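Local coordinates for 433aa long hypothetical phosphoribosylglycinamide formyl transferase (Pyrococcus horikoshii, PDB 2DWC), which is of unknown function but belongs to the PurT-like ATP-grasp proteins and carries bound ADP, at residues Met68-Lys82 with Ala92-Tyr106. Sequence-based numbering, arbitrary orientation.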
loop_
_atom_site.group_PDB
_atom_site.type_symbol
_atom_site.label_atom_id
_atom_site.label_comp_id
_atom_site.label_asym_id
_atom_site.label_seq_id
_atom_site.Cartn_x
_atom_site.Cartn_y
_atom_site.Cartn_z
ATOM N N MET B 68 -14.585 21.251 -11.079
ATOM C CA MET B 68 -15.423 20.564 -10.113
ATOM C C MET B 68 -16.389 21.532 -9.397
ATOM O O MET B 68 -17.215 21.106 -8.590
ATOM C CB MET B 68 -14.526 19.666 -9.208
ATOM C CG MET B 68 -13.790 18.369 -9.987
ATOM S SD MET B 68 -13.174 17.462 -8.597
ATOM C CE MET B 68 -11.975 18.594 -7.902
ATOM N N MET B 69 -16.341 22.830 -9.767
ATOM C CA MET B 69 -17.318 23.776 -9.263
ATOM C C MET B 69 -18.483 23.861 -10.270
ATOM O O MET B 69 -19.490 24.567 -10.050
ATOM C CB MET B 69 -16.684 25.169 -9.042
ATOM C CG MET B 69 -15.688 25.186 -7.894
ATOM S SD MET B 69 -16.507 24.714 -6.336
ATOM C CE MET B 69 -17.763 25.982 -6.201
ATOM N N ASP B 70 -18.386 23.111 -11.377
ATOM C CA ASP B 70 -19.444 23.110 -12.402
ATOM C C ASP B 70 -20.371 21.928 -12.184
ATOM O O ASP B 70 -19.990 20.759 -12.415
ATOM C CB ASP B 70 -18.803 23.036 -13.801
ATOM C CG ASP B 70 -19.848 22.883 -14.936
ATOM O OD1 ASP B 70 -19.444 22.843 -16.115
ATOM O OD2 ASP B 70 -21.052 22.799 -14.668
ATOM N N LYS B 71 -21.588 22.214 -11.707
ATOM C CA LYS B 71 -22.549 21.142 -11.425
ATOM C C LYS B 71 -22.856 20.225 -12.611
ATOM O O LYS B 71 -23.057 19.027 -12.441
ATOM C CB LYS B 71 -23.860 21.759 -10.924
ATOM C CG LYS B 71 -24.939 20.770 -10.752
ATOM C CD LYS B 71 -26.099 21.417 -9.950
ATOM C CE LYS B 71 -26.871 22.411 -10.807
ATOM N NZ LYS B 71 -28.007 23.068 -10.005
ATOM N N ASP B 72 -22.943 20.795 -13.818
ATOM C CA ASP B 72 -23.264 20.005 -15.017
ATOM C C ASP B 72 -22.146 18.986 -15.335
ATOM O O ASP B 72 -22.440 17.864 -15.816
ATOM C CB ASP B 72 -23.328 20.892 -16.279
ATOM C CG ASP B 72 -24.614 21.668 -16.452
ATOM O OD1 ASP B 72 -25.527 21.603 -15.588
ATOM O OD2 ASP B 72 -24.670 22.363 -17.524
ATOM N N PHE B 73 -20.898 19.412 -15.155
ATOM C CA PHE B 73 -19.755 18.525 -15.393
ATOM C C PHE B 73 -19.855 17.328 -14.442
ATOM O O PHE B 73 -19.779 16.165 -14.862
ATOM C CB PHE B 73 -18.422 19.274 -15.179
ATOM C CG PHE B 73 -17.242 18.357 -15.015
ATOM C CD1 PHE B 73 -16.942 17.423 -15.993
ATOM C CD2 PHE B 73 -16.449 18.422 -13.874
ATOM C CE1 PHE B 73 -15.835 16.545 -15.838
ATOM C CE2 PHE B 73 -15.349 17.571 -13.692
ATOM C CZ PHE B 73 -15.035 16.609 -14.695
ATOM N N LEU B 74 -20.028 17.617 -13.158
ATOM C CA LEU B 74 -20.123 16.552 -12.169
ATOM C C LEU B 74 -21.313 15.645 -12.436
ATOM O O LEU B 74 -21.203 14.410 -12.302
ATOM C CB LEU B 74 -20.187 17.135 -10.734
ATOM C CG LEU B 74 -18.947 17.968 -10.328
ATOM C CD1 LEU B 74 -19.145 18.476 -8.885
ATOM C CD2 LEU B 74 -17.658 17.123 -10.420
ATOM N N TRP B 75 -22.459 16.205 -12.814
ATOM C CA TRP B 75 -23.594 15.330 -13.090
ATOM C C TRP B 75 -23.326 14.401 -14.293
ATOM O O TRP B 75 -23.755 13.256 -14.355
ATOM C CB TRP B 75 -24.850 16.171 -13.383
ATOM C CG TRP B 75 -25.835 16.163 -12.232
ATOM C CD1 TRP B 75 -26.267 17.249 -11.518
ATOM C CD2 TRP B 75 -26.506 15.016 -11.680
ATOM N NE1 TRP B 75 -27.192 16.843 -10.559
ATOM C CE2 TRP B 75 -27.346 15.480 -10.638
ATOM C CE3 TRP B 75 -26.483 13.644 -11.969
ATOM C CZ2 TRP B 75 -28.154 14.609 -9.888
ATOM C CZ3 TRP B 75 -27.290 12.775 -11.221
ATOM C CH2 TRP B 75 -28.112 13.273 -10.192
ATOM N N SER B 76 -22.617 14.922 -15.286
ATOM C CA SER B 76 -22.347 14.107 -16.460
ATOM C C SER B 76 -21.510 12.906 -16.024
ATOM O O SER B 76 -21.752 11.762 -16.408
ATOM C CB SER B 76 -21.584 14.949 -17.525
ATOM O OG SER B 76 -21.290 14.141 -18.647
ATOM N N VAL B 77 -20.533 13.154 -15.169
ATOM C CA VAL B 77 -19.708 12.046 -14.699
ATOM C C VAL B 77 -20.529 11.067 -13.847
ATOM O O VAL B 77 -20.450 9.850 -14.017
ATOM C CB VAL B 77 -18.527 12.589 -13.844
ATOM C CG1 VAL B 77 -17.692 11.384 -13.328
ATOM C CG2 VAL B 77 -17.637 13.516 -14.726
ATOM N N VAL B 78 -21.296 11.593 -12.912
ATOM C CA VAL B 78 -22.095 10.707 -12.043
ATOM C C VAL B 78 -23.113 9.896 -12.856
ATOM O O VAL B 78 -23.260 8.686 -12.641
ATOM C CB VAL B 78 -22.818 11.514 -10.925
ATOM C CG1 VAL B 78 -23.850 10.593 -10.178
ATOM C CG2 VAL B 78 -21.758 12.083 -9.926
ATOM N N GLU B 79 -23.776 10.515 -13.832
ATOM C CA GLU B 79 -24.723 9.752 -14.608
ATOM C C GLU B 79 -24.054 8.671 -15.436
ATOM O O GLU B 79 -24.613 7.584 -15.657
ATOM C CB GLU B 79 -25.547 10.660 -15.529
ATOM C CG GLU B 79 -26.714 11.284 -14.857
ATOM C CD GLU B 79 -27.757 10.220 -14.419
ATOM O OE1 GLU B 79 -28.018 9.259 -15.184
ATOM O OE2 GLU B 79 -28.298 10.373 -13.309
ATOM N N ARG B 80 -22.865 8.969 -15.951
ATOM C CA ARG B 80 -22.158 7.956 -16.730
ATOM C C ARG B 80 -21.700 6.770 -15.899
ATOM O O ARG B 80 -21.829 5.619 -16.303
ATOM C CB ARG B 80 -20.908 8.583 -17.404
ATOM C CG ARG B 80 -21.264 9.485 -18.609
ATOM C CD ARG B 80 -20.016 10.111 -19.199
ATOM N NE ARG B 80 -19.014 9.126 -19.651
ATOM C CZ ARG B 80 -18.986 8.613 -20.886
ATOM N NH1 ARG B 80 -18.043 7.746 -21.240
ATOM N NH2 ARG B 80 -19.941 8.947 -21.787
ATOM N N GLU B 81 -21.156 7.086 -14.724
ATOM C CA GLU B 81 -20.504 6.096 -13.887
ATOM C C GLU B 81 -21.364 5.360 -12.844
ATOM O O GLU B 81 -21.032 4.223 -12.481
ATOM C CB GLU B 81 -19.322 6.779 -13.187
ATOM C CG GLU B 81 -18.207 7.307 -14.161
ATOM C CD GLU B 81 -17.523 6.184 -14.971
ATOM O OE1 GLU B 81 -16.962 6.469 -16.074
ATOM O OE2 GLU B 81 -17.554 5.029 -14.520
ATOM N N LYS B 82 -22.393 6.045 -12.347
ATOM C CA LYS B 82 -23.317 5.466 -11.341
ATOM C C LYS B 82 -22.525 4.727 -10.292
ATOM O O LYS B 82 -22.673 3.516 -10.086
ATOM C CB LYS B 82 -24.311 4.547 -12.049
ATOM C CG LYS B 82 -25.070 5.316 -13.116
ATOM C CD LYS B 82 -26.308 4.565 -13.614
ATOM C CE LYS B 82 -27.214 5.505 -14.391
ATOM N NZ LYS B 82 -26.624 5.777 -15.716
ATOM N N ALA B 92 -13.619 22.483 -2.343
ATOM C CA ALA B 92 -13.965 23.230 -3.567
ATOM C C ALA B 92 -14.673 22.397 -4.633
ATOM O O ALA B 92 -14.177 22.173 -5.739
ATOM C CB ALA B 92 -12.734 23.879 -4.148
ATOM N N ILE B 93 -15.841 21.916 -4.256
ATOM C CA ILE B 93 -16.669 21.134 -5.136
ATOM C C ILE B 93 -18.034 21.818 -5.132
ATOM O O ILE B 93 -18.432 22.434 -4.146
ATOM C CB ILE B 93 -16.779 19.680 -4.625
ATOM C CG1 ILE B 93 -15.453 18.946 -4.855
ATOM C CG2 ILE B 93 -17.894 18.955 -5.323
ATOM C CD1 ILE B 93 -15.351 17.680 -4.045
ATOM N N ASN B 94 -18.759 21.734 -6.234
ATOM C CA ASN B 94 -20.082 22.344 -6.263
ATOM C C ASN B 94 -20.968 21.685 -5.201
ATOM O O ASN B 94 -21.271 20.483 -5.282
ATOM C CB ASN B 94 -20.709 22.165 -7.649
ATOM C CG ASN B 94 -22.034 22.907 -7.791
ATOM O OD1 ASN B 94 -23.045 22.537 -7.175
ATOM N ND2 ASN B 94 -22.032 23.964 -8.609
ATOM N N LEU B 95 -21.411 22.466 -4.200
ATOM C CA LEU B 95 -22.230 21.870 -3.127
ATOM C C LEU B 95 -23.651 21.505 -3.546
ATOM O O LEU B 95 -24.191 20.485 -3.108
ATOM C CB LEU B 95 -22.244 22.807 -1.902
ATOM C CG LEU B 95 -20.887 23.258 -1.367
ATOM C CD1 LEU B 95 -21.133 24.360 -0.301
ATOM C CD2 LEU B 95 -20.091 22.067 -0.784
ATOM N N ASP B 96 -24.286 22.313 -4.394
ATOM C CA ASP B 96 -25.616 21.943 -4.870
ATOM C C ASP B 96 -25.549 20.572 -5.575
ATOM O O ASP B 96 -26.465 19.775 -5.501
ATOM C CB ASP B 96 -26.148 22.961 -5.900
ATOM C CG ASP B 96 -26.659 24.247 -5.253
ATOM O OD1 ASP B 96 -26.723 24.314 -4.012
ATOM O OD2 ASP B 96 -26.989 25.191 -5.994
ATOM N N ALA B 97 -24.469 20.318 -6.303
ATOM C CA ALA B 97 -24.377 19.042 -7.000
ATOM C C ALA B 97 -24.429 17.887 -6.013
ATOM O O ALA B 97 -25.126 16.898 -6.239
ATOM C CB ALA B 97 -23.048 18.953 -7.831
ATOM N N LEU B 98 -23.633 17.989 -4.948
ATOM C CA LEU B 98 -23.616 16.918 -3.946
ATOM C C LEU B 98 -25.025 16.674 -3.382
ATOM O O LEU B 98 -25.448 15.521 -3.228
ATOM C CB LEU B 98 -22.607 17.251 -2.820
ATOM C CG LEU B 98 -21.141 17.408 -3.246
ATOM C CD1 LEU B 98 -20.267 17.693 -1.973
ATOM C CD2 LEU B 98 -20.655 16.139 -3.969
ATOM N N PHE B 99 -25.775 17.736 -3.094
ATOM C CA PHE B 99 -27.112 17.518 -2.533
ATOM C C PHE B 99 -28.005 16.879 -3.577
ATOM O O PHE B 99 -28.835 16.043 -3.238
ATOM C CB PHE B 99 -27.774 18.845 -2.082
ATOM C CG PHE B 99 -27.230 19.396 -0.769
ATOM C CD1 PHE B 99 -26.366 20.481 -0.746
ATOM C CD2 PHE B 99 -27.632 18.832 0.440
ATOM C CE1 PHE B 99 -25.913 21.009 0.451
ATOM C CE2 PHE B 99 -27.180 19.356 1.666
ATOM C CZ PHE B 99 -26.332 20.435 1.669
ATOM N N GLU B 100 -27.828 17.263 -4.852
ATOM C CA GLU B 100 -28.683 16.684 -5.895
ATOM C C GLU B 100 -28.386 15.188 -6.114
ATOM O O GLU B 100 -29.302 14.389 -6.323
ATOM C CB GLU B 100 -28.492 17.443 -7.197
ATOM C CG GLU B 100 -29.123 18.830 -7.138
ATOM C CD GLU B 100 -28.981 19.623 -8.405
ATOM O OE1 GLU B 100 -28.653 19.028 -9.469
ATOM O OE2 GLU B 100 -29.207 20.856 -8.321
ATOM N N PHE B 101 -27.098 14.814 -6.075
ATOM C CA PHE B 101 -26.739 13.401 -6.252
ATOM C C PHE B 101 -27.448 12.565 -5.186
ATOM O O PHE B 101 -27.998 11.487 -5.452
ATOM C CB PHE B 101 -25.219 13.143 -6.108
ATOM C CG PHE B 101 -24.344 13.935 -7.072
ATOM C CD1 PHE B 101 -24.833 14.293 -8.337
ATOM C CD2 PHE B 101 -23.048 14.319 -6.705
ATOM C CE1 PHE B 101 -24.014 15.059 -9.244
ATOM C CE2 PHE B 101 -22.212 15.086 -7.600
ATOM C CZ PHE B 101 -22.727 15.453 -8.878
ATOM N N GLU B 102 -27.361 13.050 -3.961
ATOM C CA GLU B 102 -27.949 12.311 -2.820
ATOM C C GLU B 102 -29.447 12.187 -2.964
ATOM O O GLU B 102 -30.021 11.103 -2.729
ATOM C CB GLU B 102 -27.511 13.071 -1.552
ATOM C CG GLU B 102 -27.889 12.553 -0.229
ATOM C CD GLU B 102 -27.217 13.433 0.817
ATOM O OE1 GLU B 102 -27.744 14.553 1.071
ATOM O OE2 GLU B 102 -26.141 13.020 1.329
ATOM N N LYS B 103 -30.092 13.293 -3.357
ATOM C CA LYS B 103 -31.533 13.295 -3.573
ATOM C C LYS B 103 -31.944 12.302 -4.631
ATOM O O LYS B 103 -33.039 11.742 -4.593
ATOM C CB LYS B 103 -32.002 14.707 -3.983
ATOM C CG LYS B 103 -32.849 15.410 -2.966
ATOM C CD LYS B 103 -33.180 16.842 -3.414
ATOM C CE LYS B 103 -33.638 16.887 -4.886
ATOM N NZ LYS B 103 -34.958 16.214 -5.167
ATOM N N ASP B 104 -31.050 12.060 -5.586
ATOM C CA ASP B 104 -31.316 11.130 -6.670
ATOM C C ASP B 104 -30.869 9.710 -6.366
ATOM O O ASP B 104 -30.815 8.871 -7.263
ATOM C CB ASP B 104 -30.603 11.633 -7.945
ATOM C CG ASP B 104 -31.111 10.973 -9.214
ATOM O OD1 ASP B 104 -32.339 10.841 -9.360
ATOM O OD2 ASP B 104 -30.286 10.606 -10.090
ATOM N N GLY B 105 -30.490 9.459 -5.117
ATOM C CA GLY B 105 -30.112 8.120 -4.724
ATOM C C GLY B 105 -28.649 7.696 -4.862
ATOM O O GLY B 105 -28.378 6.494 -4.857
ATOM N N TYR B 106 -27.719 8.644 -5.032
ATOM C CA TYR B 106 -26.307 8.258 -5.096
ATOM C C TYR B 106 -25.725 8.604 -3.750
ATOM O O TYR B 106 -25.966 9.712 -3.233
ATOM C CB TYR B 106 -25.550 9.057 -6.165
ATOM C CG TYR B 106 -26.006 8.675 -7.540
ATOM C CD1 TYR B 106 -26.939 9.451 -8.216
ATOM C CD2 TYR B 106 -25.562 7.493 -8.138
ATOM C CE1 TYR B 106 -27.436 9.070 -9.448
ATOM C CE2 TYR B 106 -26.059 7.107 -9.402
ATOM C CZ TYR B 106 -26.990 7.905 -10.026
ATOM O OH TYR B 106 -27.488 7.536 -11.248
HETATM O O HOH W 1 -30.156 8.628 -12.363
#
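Phe101 turns its edge into one face of the Trp75 indole, T-shaped with planes at 83° and Phe101 CE1 3.5 Å from Trp75 CD2. That phenyl has Val78 CG2 over one face in a CH-pi contact and the carbonyl O of Ala97 over the opposite face, while Leu74 CB closes on its edge at CZ. Val78 splits its methyls between rings: CG1, anti to the backbone N (chi1 170°), sits over the face of Tyr106, 3.8 Å from CD1. At the indole edge, Trp75 NE1 donates to Glu100 OE1 (2.8 Å) on the anti side of the carboxylate, and Lys71 NZ forms a salt bridge to OE2 on its syn side (3.0 Å), so both oxygens are gripped. Helices 71-81 and 95-103, joined through strand 85-88, pack side by side at 32° on one face of the Rossmann-like preATP-grasp domain's parallel sheet; Val78, Phe101 and Tyr106 all rest on Ile86. At their N-terminal ends Asn94 ND2 gives a nearly straight bond to Met69 O (3.0 Å) from above the carbonyl plane, while its OD1 caps Ala97 N. Toward the C-terminal ends, one water donates to Glu79 OE2 and Asp104 OD2, probably easing their repulsion, and accepts from Tyr106 OH.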